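Local coordinates for protein isomaltodextranase (Arthrobacter globiformis, PDB 5AWO) that hydrolyses alpha-1,6-glucosidic linkages of dextran-like polysaccharides, removing successive isomaltose units from the non-reducing ends of the chains, at residues Asn490-Gly495 / Asn499-Gly504. Sequence-based numbering, arbitrary orientation.
Sequences NYNHPG and NGFVDG
N490 and F501 form the antiparallel hydrogen-bonded pair at which strands 488-490 and 501-505 of the carbohydrate-binding beta-sandwich meet, a worked example of how the last pair before a loop can be locked by side chains as well as backbone. N490 N donates to F501 O and F501 N to N490 O, each bond 2.9 Å long. Beyond the pair, residues 491-493 run on round the F501 ring, and G500, whose CA lies 3.3 Å from N490 O, has no room for a CB.

Polar side chains add a second set of links. N490 ND2 donates a hydrogen bond to D503 OD2 at 2.8 Å, within its own amide plane but from above that of the carboxylate, the two planes being nearly perpendicular (87°). Its other branch, OD1, turns back to accept Y491 N on a lone pair, so the amide is bonded at both ends, which should disfavour a flip. A leucine here would probably leave D503 OD2 without its amide donor and Y491 N without its side-chain acceptor, leaving the start of the loop freer to move. One water donates to both N492 OD1 and D503 OD2, a further bridge.

Packing centres on the F501 ring. With CG between backbone N and carbonyl carbon (chi1 52°), the ring is brought against residues 490-493, and N490 O sits 3.5 Å above the centre of one face. The ring also meets W573 edge-to-face, while W570 meets H493. Y491 CA approaches F501 CE2 (3.6 Å), while at the edge N492 OD1 lies 3.5 Å from F501 CZ, near the ring plane.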
ATOM      1  N   ASN A 490     -20.974   2.986  -3.704  1.00 18.07           N
ATOM      2  CA  ASN A 490     -22.349   2.965  -3.244  1.00 18.90           C
ATOM      3  C   ASN A 490     -23.158   1.936  -4.034  1.00 18.86           C
ATOM      4  O   ASN A 490     -22.650   1.337  -4.964  1.00 19.43           O
ATOM      5  CB  ASN A 490     -22.992   4.367  -3.329  1.00 19.94           C
ATOM      6  CG  ASN A 490     -23.909   4.655  -2.165  1.00 20.45           C
ATOM      7  OD1 ASN A 490     -24.608   3.774  -1.686  1.00 19.29           O
ATOM      8  ND2 ASN A 490     -23.900   5.902  -1.680  1.00 21.52           N
ATOM      9  N   TYR A 491     -24.410   1.767  -3.626  1.00 20.90           N
ATOM     10  CA  TYR A 491     -25.305   0.776  -4.227  1.00 23.21           C
ATOM     11  C   TYR A 491     -26.747   1.220  -4.112  1.00 24.22           C
ATOM     12  O   TYR A 491     -27.657   0.394  -4.197  1.00 24.97           O
ATOM     13  CB  TYR A 491     -25.111  -0.615  -3.588  1.00 24.74           C
ATOM     14  CG  TYR A 491     -25.638  -0.820  -2.167  1.00 25.89           C
ATOM     15  CD1 TYR A 491     -25.375   0.097  -1.151  1.00 27.11           C
ATOM     16  CD2 TYR A 491     -26.366  -1.969  -1.823  1.00 29.77           C
ATOM     17  CE1 TYR A 491     -25.838  -0.090   0.137  1.00 28.46           C
ATOM     18  CE2 TYR A 491     -26.839  -2.167  -0.518  1.00 30.60           C
ATOM     19  CZ  TYR A 491     -26.550  -1.230   0.462  1.00 31.85           C
ATOM     20  OH  TYR A 491     -27.001  -1.407   1.762  1.00 34.73           O
ATOM     21  N   ASN A 492     -26.951   2.528  -3.952  1.00 24.23           N
ATOM     22  CA  ASN A 492     -28.245   3.039  -3.520  1.00 25.34           C
ATOM     23  C   ASN A 492     -29.161   3.482  -4.655  1.00 27.01           C
ATOM     24  O   ASN A 492     -30.187   4.110  -4.384  1.00 27.70           O
ATOM     25  CB  ASN A 492     -28.077   4.137  -2.471  1.00 25.02           C
ATOM     26  CG  ASN A 492     -27.357   5.356  -2.985  1.00 23.30           C
ATOM     27  OD1 ASN A 492     -26.591   5.308  -3.958  1.00 22.36           O
ATOM     28  ND2 ASN A 492     -27.581   6.482  -2.300  1.00 25.16           N
ATOM     29  N   HIS A 493     -28.797   3.148  -5.891  1.00 26.13           N
ATOM     30  CA  HIS A 493     -29.681   3.303  -7.049  1.00 27.52           C
ATOM     31  C   HIS A 493     -29.642   2.000  -7.847  1.00 28.65           C
ATOM     32  O   HIS A 493     -28.580   1.612  -8.329  1.00 28.53           O
ATOM     33  CB  HIS A 493     -29.234   4.479  -7.923  1.00 28.29           C
ATOM     34  CG  HIS A 493     -29.208   5.785  -7.192  1.00 27.56           C
ATOM     35  ND1 HIS A 493     -30.345   6.361  -6.660  1.00 27.07           N
ATOM     36  CD2 HIS A 493     -28.186   6.628  -6.899  1.00 28.14           C
ATOM     37  CE1 HIS A 493     -30.019   7.495  -6.060  1.00 28.51           C
ATOM     38  NE2 HIS A 493     -28.719   7.680  -6.192  1.00 27.48           N
ATOM     39  N   PRO A 494     -30.797   1.321  -8.011  1.00 28.14           N
ATOM     40  CA  PRO A 494     -30.694   0.029  -8.728  1.00 27.25           C
ATOM     41  C   PRO A 494     -30.292   0.102 -10.217  1.00 26.24           C
ATOM     42  O   PRO A 494     -30.286   1.185 -10.820  1.00 27.13           O
ATOM     43  CB  PRO A 494     -32.086  -0.610  -8.548  1.00 28.63           C
ATOM     44  CG  PRO A 494     -32.963   0.412  -7.908  1.00 29.39           C
ATOM     45  CD  PRO A 494     -32.109   1.527  -7.368  1.00 28.91           C
ATOM     46  N   GLY A 495     -29.920  -1.047 -10.795  1.00 25.86           N
ATOM     47  CA  GLY A 495     -29.594  -1.158 -12.229  1.00 26.71           C
ATOM     48  C   GLY A 495     -28.117  -1.261 -12.550  1.00 26.31           C
ATOM     49  O   GLY A 495     -27.716  -1.494 -13.693  1.00 27.08           O
ATOM     50  N   ASN A 499     -21.844  -5.447  -7.692  1.00 23.53           N
ATOM     51  CA  ASN A 499     -22.225  -5.214  -6.290  1.00 22.38           C
ATOM     52  C   ASN A 499     -22.559  -3.735  -6.012  1.00 20.06           C
ATOM     53  O   ASN A 499     -23.072  -3.423  -4.950  1.00 19.68           O
ATOM     54  CB  ASN A 499     -21.099  -5.685  -5.318  1.00 23.48           C
ATOM     55  CG  ASN A 499     -19.825  -4.890  -5.442  1.00 23.29           C
ATOM     56  OD1 ASN A 499     -19.375  -4.591  -6.516  1.00 24.11           O
ATOM     57  ND2 ASN A 499     -19.154  -4.621  -4.284  1.00 25.13           N
ATOM     58  N   GLY A 500     -22.251  -2.857  -6.971  1.00 21.31           N
ATOM     59  CA  GLY A 500     -22.465  -1.422  -6.799  1.00 20.34           C
ATOM     60  C   GLY A 500     -21.751  -0.605  -7.855  1.00 19.09           C
ATOM     61  O   GLY A 500     -21.484  -1.081  -8.970  1.00 20.66           O
ATOM     62  N   PHE A 501     -21.392   0.623  -7.487  1.00 18.69           N
ATOM     63  CA  PHE A 501     -20.810   1.574  -8.396  1.00 19.36           C
ATOM     64  C   PHE A 501     -20.014   2.597  -7.604  1.00 18.28           C
ATOM     65  O   PHE A 501     -19.957   2.526  -6.373  1.00 17.98           O
ATOM     66  CB  PHE A 501     -21.915   2.276  -9.227  1.00 19.12           C
ATOM     67  CG  PHE A 501     -23.020   2.857  -8.399  1.00 19.24           C
ATOM     68  CD1 PHE A 501     -22.943   4.156  -7.879  1.00 19.42           C
ATOM     69  CD2 PHE A 501     -24.140   2.105  -8.128  1.00 19.29           C
ATOM     70  CE1 PHE A 501     -23.978   4.674  -7.122  1.00 19.89           C
ATOM     71  CE2 PHE A 501     -25.173   2.610  -7.369  1.00 19.90           C
ATOM     72  CZ  PHE A 501     -25.097   3.904  -6.853  1.00 20.88           C
ATOM     73  N   VAL A 502     -19.412   3.556  -8.300  1.00 19.90           N
ATOM     74  CA  VAL A 502     -18.715   4.632  -7.626  1.00 19.31           C
ATOM     75  C   VAL A 502     -19.522   5.921  -7.668  1.00 20.31           C
ATOM     76  O   VAL A 502     -19.965   6.317  -8.742  1.00 21.72           O
ATOM     77  CB  VAL A 502     -17.323   4.837  -8.243  1.00 19.38           C
ATOM     78  CG1 VAL A 502     -16.685   6.142  -7.756  1.00 19.69           C
ATOM     79  CG2 VAL A 502     -16.440   3.658  -7.875  1.00 19.26           C
ATOM     80  N   ASP A 503     -19.732   6.529  -6.508  1.00 18.63           N
ATOM     81  CA  ASP A 503     -20.345   7.857  -6.422  1.00 20.26           C
ATOM     82  C   ASP A 503     -19.351   8.849  -5.838  1.00 21.12           C
ATOM     83  O   ASP A 503     -18.128   8.575  -5.793  1.00 19.11           O
ATOM     84  CB  ASP A 503     -21.683   7.807  -5.665  1.00 20.94           C
ATOM     85  CG  ASP A 503     -21.536   7.601  -4.177  1.00 21.72           C
ATOM     86  OD1 ASP A 503     -20.381   7.368  -3.733  1.00 21.34           O
ATOM     87  OD2 ASP A 503     -22.566   7.658  -3.467  1.00 21.56           O
ATOM     88  N   GLY A 504     -19.852  10.028  -5.467  1.00 21.05           N
ATOM     89  CA  GLY A 504     -19.005  11.098  -5.009  1.00 20.89           C
ATOM     90  C   GLY A 504     -18.259  11.794  -6.129  1.00 21.04           C
ATOM     91  O   GLY A 504     -17.298  12.526  -5.864  1.00 21.50           O
TER
HETATM   92  O   HOH W   1     -24.964   7.367  -4.919  1.00 24.78           O